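Local coordinates for protein esterase (Rhizomucor miehei, PDB 4WY5) that probably hydrolyses carboxylic esters, as a fungal carboxylesterase of the alpha/beta hydrolase fold, at residues A[46-55]-A[96-105]; A[66-75]-A[107-118]. One frame throughout, in Å; residues are numbered along the deposited sequence.

In the fold
Contacts 1 and 2 lie side by side at one edge of the alpha/beta hydrolase sheet, their centres about 9 Å apart, and both draw on helix 100-110. Contact 1 sets the loop before strand 52-60, and the start of that outermost strand, against the start of the helix and K96 ahead of it; contact 2 pairs the next strand, 63-71, with strand 113-117, which follows the end of the helix. A D55 OD1 to T68 OG1 hydrogen bond of 2.6 Å and an E54 O to I69 N backbone bond of 2.8 Å join the two. The probable catalytic triad, S161, D262 and H292, belongs to neither contact.

Contact 1 (A[46-55]-A[96-105]); sequences IKLPEVIEED and KYTHIKPVRD. With SO4 (sulfate ion), chain D.
The ammonium group of K96 is gripped by two carboxylates, with NZ 3.0 Å from E53 OE1 and also 3.0 Å from D55 OD2. It meets the glutamate oxygen nearly end-on, whereas D55 OD2 receives it on its syn side, about 20° out of the carboxylate plane. CG of K96 sits between its backbone N and carbonyl carbon (chi1 71°), and from there the extended chain carries NZ between the two acids. The other oxygen of E53, OE2, takes R104 NH2 at 2.8 Å; the bond is bent, and the carboxylate and guanidinium planes stand 72° apart. E53 thus bridges a lysine and an arginine in a four-residue salt-bridge network, which probably stabilises its charged form. One face of the R104 guanidinium is covered by I100 CD1, lying over its centre, while a sulfate ion, probably from the crystallisation liquor, lies at the edge, its O4 weakly bonded to NH2. V51 CG2 packs on the aliphatic part of the arginine, 3.9 Å from R104 CG. Farther along, L48 straddles the helix surface, CD1 on I100 CD1 and CD2 3.8 Å from K101 CD. K101 bends beyond CG and delivers NZ to K47 O at 2.9 Å; the same NZ forms a salt bridge with D105, which is also bonded through OD2 to Y304. The contact straps the loop before edge strand 52-60 across helix 100-110, with strand 63-71 alongside, where T68 bonds D55 OD1, and helix 35-42 flanking I46.

Contact 2 (A[66-75]-A[107-118]); sequences KLTIVRPPGT and TVKANVVTVFVD
The guanidinium of R71 carries V113 CG2 over one face, 3.4 Å above the plane and displaced toward the rim. R71 NH1 hydrogen-bonds to Q78 O and, weakly, to T75 O, while NH2 is taken by N149 O, so these carbonyl oxygens help fix the rotation of the group pressed against the valine. The other branch of V113, CG1, lies 3.9 Å from I69 CG2, and L67 continues this face of the sheet by touching V115 with CD1 and V117 with CD2. Between the side chains the antiparallel backbones are stitched in alternation: T68 with F116 and V70 with T114 are hydrogen-bonded pairs, L67 with V117 and I69 with V115 non-hydrogen-bonded ones. F116 N to T68 O, at 2.7 Å, is the shortest of these bonds. The CA-H groups of L67, I69, V113 and V115 add longer contacts to carbonyl oxygens of the opposing strand. On the other face T68 CB meets F116 CB at 4.0 Å, and T114 OG1 donates to T107 OG1 at 2.6 Å, tying the strand back to the last turn of the preceding helix. Beyond the strand pair P72 lodges against the residues that follow this helix: CD is 3.4 Å from V112 O, and CG is 3.6 Å from N111 OD1. N111, whose CG points away from its own N (chi1 -159°), also brings OD1 near T75 CG2. Strands 52-60 and 80-86 flank the pair within the mixed sheet; helix 129-143 covers the L67, V115 and V117 face, while V112 leans on helix 302-319.

Contact 1 (A[46-55]-A[96-105])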
loop_
_atom_site.group_PDB
_atom_site.type_symbol
_atom_site.label_atom_id
_atom_site.label_comp_id
_atom_site.label_asym_id
_atom_site.label_seq_id
_atom_site.Cartn_x
_atom_site.Cartn_y
_atom_site.Cartn_z
ATOM N N ILE A 46 10.541 14.630 -18.816
ATOM C CA ILE A 46 10.703 14.177 -17.425
ATOM C C ILE A 46 12.058 13.507 -17.177
ATOM O O ILE A 46 12.724 13.078 -18.120
ATOM C CB ILE A 46 9.605 13.174 -17.027
ATOM C CG1 ILE A 46 8.989 12.539 -18.280
ATOM C CG2 ILE A 46 8.548 13.863 -16.175
ATOM C CD1 ILE A 46 8.251 11.233 -18.022
ATOM N N LYS A 47 12.463 13.406 -15.913
ATOM C CA LYS A 47 13.758 12.800 -15.598
ATOM C C LYS A 47 13.687 11.287 -15.767
ATOM O O LYS A 47 12.751 10.653 -15.283
ATOM C CB LYS A 47 14.221 13.149 -14.172
ATOM C CG LYS A 47 15.706 12.800 -13.895
ATOM C CD LYS A 47 16.283 13.573 -12.688
ATOM C CE LYS A 47 15.764 13.037 -11.346
ATOM N NZ LYS A 47 15.967 13.977 -10.196
ATOM N N LEU A 48 14.665 10.708 -16.460
ATOM C CA LEU A 48 14.705 9.257 -16.636
ATOM C C LEU A 48 16.096 8.754 -16.227
ATOM O O LEU A 48 17.108 9.393 -16.537
ATOM C CB LEU A 48 14.380 8.868 -18.086
ATOM C CG LEU A 48 13.032 9.273 -18.716
ATOM C CD1 LEU A 48 13.062 9.090 -20.250
ATOM C CD2 LEU A 48 11.868 8.492 -18.113
ATOM N N PRO A 49 16.157 7.599 -15.537
ATOM C CA PRO A 49 17.453 7.014 -15.153
ATOM C C PRO A 49 18.139 6.286 -16.307
ATOM O O PRO A 49 17.464 5.691 -17.157
ATOM C CB PRO A 49 17.075 6.033 -14.033
ATOM C CG PRO A 49 15.659 5.634 -14.356
ATOM C CD PRO A 49 15.016 6.856 -14.978
ATOM N N GLU A 50 19.469 6.305 -16.327
ATOM C CA GLU A 50 20.192 5.697 -17.442
ATOM C C GLU A 50 19.970 4.181 -17.425
ATOM O O GLU A 50 19.775 3.578 -16.369
ATOM C CB GLU A 50 21.694 6.062 -17.424
ATOM C CG GLU A 50 22.522 5.511 -16.246
ATOM C CD GLU A 50 24.063 5.487 -16.495
ATOM O OE1 GLU A 50 24.516 5.411 -17.663
ATOM O OE2 GLU A 50 24.828 5.521 -15.502
ATOM N N VAL A 51 19.941 3.581 -18.608
ATOM C CA VAL A 51 19.621 2.161 -18.750
ATOM C C VAL A 51 20.339 1.572 -19.986
ATOM O O VAL A 51 20.753 2.323 -20.883
ATOM C CB VAL A 51 18.072 1.936 -18.907
ATOM C CG1 VAL A 51 17.782 0.519 -19.100
ATOM C CG2 VAL A 51 17.269 2.409 -17.686
ATOM N N ILE A 52 20.498 0.245 -20.028
ATOM C CA ILE A 52 20.959 -0.446 -21.229
ATOM C C ILE A 52 19.802 -1.196 -21.899
ATOM O O ILE A 52 19.288 -2.167 -21.351
ATOM C CB ILE A 52 22.094 -1.443 -20.918
ATOM C CG1 ILE A 52 23.269 -0.724 -20.271
ATOM C CG2 ILE A 52 22.572 -2.126 -22.194
ATOM C CD1 ILE A 52 24.114 -1.642 -19.493
ATOM N N GLU A 53 19.406 -0.742 -23.085
ATOM C CA GLU A 53 18.210 -1.239 -23.785
ATOM C C GLU A 53 18.571 -2.006 -25.074
ATOM O O GLU A 53 19.547 -1.681 -25.743
ATOM C CB GLU A 53 17.271 -0.057 -24.108
ATOM C CG GLU A 53 16.113 -0.389 -25.050
ATOM C CD GLU A 53 15.196 0.800 -25.339
ATOM O OE1 GLU A 53 14.790 0.964 -26.517
ATOM O OE2 GLU A 53 14.874 1.567 -24.399
ATOM N N GLU A 54 17.798 -3.038 -25.406
ATOM C CA GLU A 54 18.073 -3.865 -26.585
ATOM C C GLU A 54 16.799 -4.494 -27.157
ATOM O O GLU A 54 16.010 -5.041 -26.399
ATOM C CB GLU A 54 19.081 -4.956 -26.213
ATOM C CG GLU A 54 19.289 -6.018 -27.263
ATOM C CD GLU A 54 20.273 -7.085 -26.821
ATOM O OE1 GLU A 54 20.549 -7.204 -25.602
ATOM O OE2 GLU A 54 20.762 -7.821 -27.701
ATOM N N ASP A 55 16.601 -4.419 -28.477
ATOM C CA ASP A 55 15.420 -5.017 -29.127
ATOM C C ASP A 55 15.758 -6.319 -29.886
ATOM O O ASP A 55 16.792 -6.408 -30.540
ATOM C CB ASP A 55 14.754 -4.012 -30.085
ATOM C CG ASP A 55 13.971 -2.910 -29.347
ATOM O OD1 ASP A 55 13.805 -3.015 -28.116
ATOM O OD2 ASP A 55 13.502 -1.946 -29.997
ATOM N N LYS A 96 6.556 0.860 -26.020
ATOM C CA LYS A 96 7.641 1.100 -25.080
ATOM C C LYS A 96 7.887 2.592 -24.871
ATOM O O LYS A 96 8.489 2.987 -23.869
ATOM C CB LYS A 96 8.928 0.418 -25.573
ATOM C CG LYS A 96 9.553 1.081 -26.795
ATOM C CD LYS A 96 10.897 0.461 -27.161
ATOM C CE LYS A 96 11.421 1.018 -28.485
ATOM N NZ LYS A 96 12.859 0.676 -28.736
ATOM N N TYR A 97 7.358 3.433 -25.758
ATOM C CA TYR A 97 7.551 4.873 -25.602
ATOM C C TYR A 97 6.541 5.470 -24.648
ATOM O O TYR A 97 6.880 6.382 -23.906
ATOM C CB TYR A 97 7.473 5.589 -26.956
ATOM C CG TYR A 97 8.492 5.096 -27.952
ATOM C CD1 TYR A 97 9.838 5.465 -27.838
ATOM C CD2 TYR A 97 8.127 4.243 -28.988
ATOM C CE1 TYR A 97 10.788 5.009 -28.740
ATOM C CE2 TYR A 97 9.070 3.773 -29.891
ATOM C CZ TYR A 97 10.398 4.162 -29.762
ATOM O OH TYR A 97 11.341 3.708 -30.653
ATOM N N THR A 98 5.314 4.947 -24.646
ATOM C CA THR A 98 4.266 5.472 -23.767
ATOM C C THR A 98 4.510 5.087 -22.298
ATOM O O THR A 98 4.141 5.834 -21.392
ATOM C CB THR A 98 2.847 4.998 -24.207
ATOM O OG1 THR A 98 2.763 3.569 -24.148
ATOM C CG2 THR A 98 2.531 5.450 -25.638
ATOM N N HIS A 99 5.147 3.939 -22.061
ATOM C CA HIS A 99 5.319 3.441 -20.697
ATOM C C HIS A 99 6.768 3.544 -20.204
ATOM O O HIS A 99 7.173 2.838 -19.269
ATOM C CB HIS A 99 4.830 1.991 -20.599
ATOM C CG HIS A 99 3.339 1.865 -20.560
ATOM N ND1 HIS A 99 2.538 2.163 -21.643
ATOM C CD2 HIS A 99 2.499 1.492 -19.559
ATOM C CE1 HIS A 99 1.269 1.976 -21.313
ATOM N NE2 HIS A 99 1.219 1.566 -20.055
ATOM N N ILE A 100 7.529 4.459 -20.799
ATOM C CA ILE A 100 8.961 4.493 -20.575
ATOM C C ILE A 100 9.335 4.861 -19.128
ATOM O O ILE A 100 10.374 4.425 -18.620
ATOM C CB ILE A 100 9.652 5.462 -21.595
ATOM C CG1 ILE A 100 11.176 5.271 -21.565
ATOM C CG2 ILE A 100 9.289 6.927 -21.332
ATOM C CD1 ILE A 100 11.939 6.186 -22.506
ATOM N N LYS A 101 8.499 5.640 -18.451
ATOM C CA LYS A 101 8.842 6.083 -17.092
ATOM C C LYS A 101 8.674 4.958 -16.033
ATOM O O LYS A 101 9.633 4.664 -15.305
ATOM C CB LYS A 101 8.034 7.348 -16.726
ATOM C CG LYS A 101 8.195 7.829 -15.290
ATOM C CD LYS A 101 9.602 8.343 -15.029
ATOM C CE LYS A 101 9.736 8.993 -13.633
ATOM N NZ LYS A 101 11.168 9.300 -13.312
ATOM N N PRO A 102 7.491 4.301 -15.945
ATOM C CA PRO A 102 7.442 3.207 -14.950
ATOM C C PRO A 102 8.360 2.003 -15.249
ATOM O O PRO A 102 8.844 1.382 -14.294
ATOM C CB PRO A 102 5.977 2.756 -14.975
ATOM C CG PRO A 102 5.448 3.224 -16.304
ATOM C CD PRO A 102 6.188 4.512 -16.594
ATOM N N VAL A 103 8.616 1.694 -16.520
ATOM C CA VAL A 103 9.492 0.572 -16.868
ATOM C C VAL A 103 10.944 0.829 -16.440
ATOM O O VAL A 103 11.599 -0.030 -15.826
ATOM C CB VAL A 103 9.459 0.279 -18.381
ATOM C CG1 VAL A 103 10.600 -0.644 -18.784
ATOM C CG2 VAL A 103 8.122 -0.315 -18.769
ATOM N N ARG A 104 11.443 2.015 -16.750
ATOM C CA ARG A 104 12.811 2.351 -16.394
ATOM C C ARG A 104 12.994 2.521 -14.878
ATOM O O ARG A 104 14.026 2.109 -14.338
ATOM C CB ARG A 104 13.260 3.600 -17.174
ATOM C CG ARG A 104 13.576 3.246 -18.639
ATOM C CD ARG A 104 14.258 4.340 -19.475
ATOM N NE ARG A 104 14.364 3.891 -20.868
ATOM C CZ ARG A 104 15.035 4.514 -21.833
ATOM N NH1 ARG A 104 15.694 5.635 -21.582
ATOM N NH2 ARG A 104 15.042 4.007 -23.060
ATOM N N ASP A 105 11.977 3.054 -14.194
ATOM C CA ASP A 105 11.974 3.147 -12.716
ATOM C C ASP A 105 12.024 1.769 -12.004
ATOM O O ASP A 105 12.836 1.546 -11.106
ATOM C CB ASP A 105 10.735 3.930 -12.213
ATOM C CG ASP A 105 10.885 5.443 -12.381
ATOM O OD1 ASP A 105 11.991 5.901 -12.765
ATOM O OD2 ASP A 105 9.920 6.187 -12.096
HETATM S S SO4 D . 16.888 6.273 -25.759
HETATM O O1 SO4 D . 17.359 6.742 -27.067
HETATM O O2 SO4 D . 17.602 5.054 -25.380
HETATM O O3 SO4 D . 17.131 7.301 -24.740
HETATM O O4 SO4 D . 15.457 5.972 -25.848
HETATM O O HOH W 1 17.110 7.061 -20.015
#

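Contact 2 (A[66-75]-A[107-118])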
loop_
_atom_site.group_PDB
_atom_site.type_symbol
_atom_site.label_atom_id
_atom_site.label_comp_id
_atom_site.label_asym_id
_atom_site.label_seq_id
_atom_site.Cartn_x
_atom_site.Cartn_y
_atom_site.Cartn_z
ATOM N N LYS A 66 8.133 -9.854 -30.833
ATOM C CA LYS A 66 9.054 -8.733 -30.695
ATOM C C LYS A 66 9.196 -8.376 -29.217
ATOM O O LYS A 66 8.193 -8.180 -28.524
ATOM C CB LYS A 66 8.579 -7.523 -31.504
ATOM C CG LYS A 66 9.660 -6.446 -31.701
ATOM C CD LYS A 66 9.071 -5.241 -32.401
ATOM C CE LYS A 66 8.044 -5.705 -33.432
ATOM N NZ LYS A 66 7.139 -4.609 -33.898
ATOM N N LEU A 67 10.440 -8.287 -28.745
ATOM C CA LEU A 67 10.723 -8.053 -27.329
ATOM C C LEU A 67 11.673 -6.869 -27.123
ATOM O O LEU A 67 12.491 -6.554 -27.987
ATOM C CB LEU A 67 11.340 -9.301 -26.683
ATOM C CG LEU A 67 10.627 -10.646 -26.820
ATOM C CD1 LEU A 67 11.414 -11.736 -26.133
ATOM C CD2 LEU A 67 9.223 -10.579 -26.280
ATOM N N THR A 68 11.549 -6.205 -25.981
ATOM C CA THR A 68 12.535 -5.211 -25.585
ATOM C C THR A 68 13.110 -5.639 -24.240
ATOM O O THR A 68 12.367 -5.970 -23.315
ATOM C CB THR A 68 11.926 -3.783 -25.518
ATOM O OG1 THR A 68 11.538 -3.374 -26.838
ATOM C CG2 THR A 68 12.931 -2.773 -24.984
ATOM N N ILE A 69 14.437 -5.676 -24.154
ATOM C CA ILE A 69 15.125 -6.145 -22.959
ATOM C C ILE A 69 15.855 -4.983 -22.296
ATOM O O ILE A 69 16.692 -4.338 -22.909
ATOM C CB ILE A 69 16.123 -7.280 -23.287
ATOM C CG1 ILE A 69 15.368 -8.533 -23.750
ATOM C CG2 ILE A 69 16.926 -7.654 -22.049
ATOM C CD1 ILE A 69 15.492 -8.822 -25.204
ATOM N N VAL A 70 15.554 -4.741 -21.027
ATOM C CA VAL A 70 15.994 -3.527 -20.345
ATOM C C VAL A 70 16.744 -3.934 -19.077
ATOM O O VAL A 70 16.273 -4.810 -18.352
ATOM C CB VAL A 70 14.761 -2.634 -20.013
ATOM C CG1 VAL A 70 15.167 -1.280 -19.580
ATOM C CG2 VAL A 70 13.850 -2.487 -21.228
ATOM N N ARG A 71 17.897 -3.312 -18.812
ATOM C CA ARG A 71 18.810 -3.740 -17.734
ATOM C C ARG A 71 19.535 -2.526 -17.105
ATOM O O ARG A 71 19.757 -1.526 -17.784
ATOM C CB ARG A 71 19.830 -4.766 -18.295
ATOM C CG ARG A 71 20.841 -5.313 -17.267
ATOM C CD ARG A 71 22.003 -6.156 -17.829
ATOM N NE ARG A 71 21.563 -7.491 -18.233
ATOM C CZ ARG A 71 21.728 -8.606 -17.517
ATOM N NH1 ARG A 71 22.324 -8.583 -16.335
ATOM N NH2 ARG A 71 21.284 -9.757 -17.996
ATOM N N PRO A 72 19.906 -2.596 -15.809
ATOM C CA PRO A 72 20.621 -1.422 -15.279
ATOM C C PRO A 72 22.105 -1.401 -15.690
ATOM O O PRO A 72 22.669 -2.468 -15.977
ATOM C CB PRO A 72 20.480 -1.571 -13.751
ATOM C CG PRO A 72 19.497 -2.713 -13.533
ATOM C CD PRO A 72 19.598 -3.572 -14.744
ATOM N N PRO A 73 22.722 -0.202 -15.725
ATOM C CA PRO A 73 24.150 -0.031 -16.078
ATOM C C PRO A 73 25.097 -0.679 -15.077
ATOM O O PRO A 73 24.881 -0.562 -13.864
ATOM C CB PRO A 73 24.368 1.497 -16.078
ATOM C CG PRO A 73 23.097 2.118 -15.578
ATOM C CD PRO A 73 22.012 1.076 -15.514
ATOM N N GLY A 74 26.126 -1.356 -15.585
ATOM C CA GLY A 74 27.130 -1.982 -14.738
ATOM C C GLY A 74 26.722 -3.351 -14.207
ATOM O O GLY A 74 27.357 -3.870 -13.284
ATOM N N THR A 75 25.670 -3.936 -14.783
ATOM C CA THR A 75 25.167 -5.239 -14.342
ATOM C C THR A 75 25.179 -6.291 -15.448
ATOM O O THR A 75 24.637 -7.401 -15.267
ATOM C CB THR A 75 23.707 -5.149 -13.811
ATOM O OG1 THR A 75 22.809 -4.872 -14.904
ATOM C CG2 THR A 75 23.583 -4.069 -12.728
ATOM N N THR A 107 12.973 -1.090 -13.237
ATOM C CA THR A 107 14.184 -1.812 -13.626
ATOM C C THR A 107 15.390 -1.445 -12.746
ATOM O O THR A 107 16.019 -2.333 -12.175
ATOM C CB THR A 107 14.521 -1.567 -15.121
ATOM O OG1 THR A 107 13.489 -2.135 -15.941
ATOM C CG2 THR A 107 15.874 -2.189 -15.496
ATOM N N VAL A 108 15.713 -0.156 -12.617
ATOM C CA VAL A 108 16.893 0.207 -11.828
ATOM C C VAL A 108 16.663 0.140 -10.296
ATOM O O VAL A 108 17.600 -0.184 -9.567
ATOM C CB VAL A 108 17.446 1.617 -12.220
ATOM C CG1 VAL A 108 17.372 1.807 -13.728
ATOM C CG2 VAL A 108 16.705 2.744 -11.517
ATOM N N LYS A 109 15.444 0.428 -9.809
ATOM C CA LYS A 109 15.163 0.389 -8.358
ATOM C C LYS A 109 15.071 -1.042 -7.820
ATOM O O LYS A 109 15.468 -1.301 -6.692
ATOM C CB LYS A 109 13.858 1.129 -8.017
ATOM C CG LYS A 109 13.918 2.630 -8.225
ATOM C CD LYS A 109 12.565 3.302 -7.981
ATOM C CE LYS A 109 12.637 4.797 -8.298
ATOM N NZ LYS A 109 13.567 5.577 -7.418
ATOM N N ALA A 110 14.520 -1.967 -8.604
ATOM C CA ALA A 110 14.460 -3.366 -8.160
ATOM C C ALA A 110 15.743 -4.129 -8.516
ATOM O O ALA A 110 16.027 -5.184 -7.927
ATOM C CB ALA A 110 13.246 -4.075 -8.762
ATOM N N ASN A 111 16.514 -3.566 -9.453
ATOM C CA ASN A 111 17.749 -4.180 -9.970
ATOM C C ASN A 111 17.426 -5.486 -10.690
ATOM O O ASN A 111 17.834 -6.560 -10.250
ATOM C CB ASN A 111 18.780 -4.423 -8.845
ATOM C CG ASN A 111 20.215 -4.561 -9.368
ATOM O OD1 ASN A 111 20.604 -3.886 -10.321
ATOM N ND2 ASN A 111 21.011 -5.422 -8.727
ATOM N N VAL A 112 16.676 -5.397 -11.790
ATOM C CA VAL A 112 16.276 -6.591 -12.535
ATOM C C VAL A 112 16.463 -6.457 -14.047
ATOM O O VAL A 112 16.753 -5.379 -14.550
ATOM C CB VAL A 112 14.803 -6.932 -12.280
ATOM C CG1 VAL A 112 14.562 -7.209 -10.773
ATOM C CG2 VAL A 112 13.911 -5.798 -12.771
ATOM N N VAL A 113 16.256 -7.559 -14.766
ATOM C CA VAL A 113 16.111 -7.522 -16.216
ATOM C C VAL A 113 14.618 -7.519 -16.592
ATOM O O VAL A 113 13.889 -8.481 -16.304
ATOM C CB VAL A 113 16.805 -8.734 -16.890
ATOM C CG1 VAL A 113 16.509 -8.758 -18.378
ATOM C CG2 VAL A 113 18.316 -8.697 -16.640
ATOM N N THR A 114 14.165 -6.447 -17.241
ATOM C CA THR A 114 12.763 -6.323 -17.638
ATOM C C THR A 114 12.594 -6.718 -19.097
ATOM O O THR A 114 13.238 -6.145 -19.980
ATOM C CB THR A 114 12.227 -4.871 -17.462
ATOM O OG1 THR A 114 12.292 -4.481 -16.086
ATOM C CG2 THR A 114 10.773 -4.757 -17.953
ATOM N N VAL A 115 11.720 -7.685 -19.352
ATOM C CA VAL A 115 11.383 -8.073 -20.720
ATOM C C VAL A 115 10.034 -7.458 -21.070
ATOM O O VAL A 115 9.002 -7.847 -20.521
ATOM C CB VAL A 115 11.322 -9.615 -20.902
ATOM C CG1 VAL A 115 10.973 -9.978 -22.354
ATOM C CG2 VAL A 115 12.643 -10.289 -20.452
ATOM N N PHE A 116 10.058 -6.466 -21.953
ATOM C CA PHE A 116 8.853 -5.784 -22.396
ATOM C C PHE A 116 8.281 -6.501 -23.624
ATOM O O PHE A 116 8.918 -6.529 -24.683
ATOM C CB PHE A 116 9.168 -4.320 -22.725
ATOM C CG PHE A 116 7.948 -3.469 -22.992
ATOM C CD1 PHE A 116 7.417 -3.373 -24.274
ATOM C CD2 PHE A 116 7.353 -2.731 -21.966
ATOM C CE1 PHE A 116 6.282 -2.578 -24.531
ATOM C CE2 PHE A 116 6.217 -1.931 -22.211
ATOM C CZ PHE A 116 5.687 -1.856 -23.495
ATOM N N VAL A 117 7.072 -7.054 -23.494
ATOM C CA VAL A 117 6.461 -7.814 -24.585
ATOM C C VAL A 117 5.536 -6.951 -25.435
ATOM O O VAL A 117 4.465 -6.529 -24.986
ATOM C CB VAL A 117 5.650 -9.015 -24.065
ATOM C CG1 VAL A 117 5.048 -9.782 -25.233
ATOM C CG2 VAL A 117 6.546 -9.928 -23.232
ATOM N N ASP A 118 5.955 -6.701 -26.672
ATOM C CA ASP A 118 5.205 -5.859 -27.606
ATOM C C ASP A 118 4.132 -6.711 -28.306
ATOM O O ASP A 118 4.284 -7.125 -29.467
ATOM C CB ASP A 118 6.167 -5.199 -28.610
ATOM C CG ASP A 118 5.483 -4.141 -29.489
ATOM O OD1 ASP A 118 4.322 -3.729 -29.211
ATOM O OD2 ASP A 118 6.129 -3.706 -30.467
#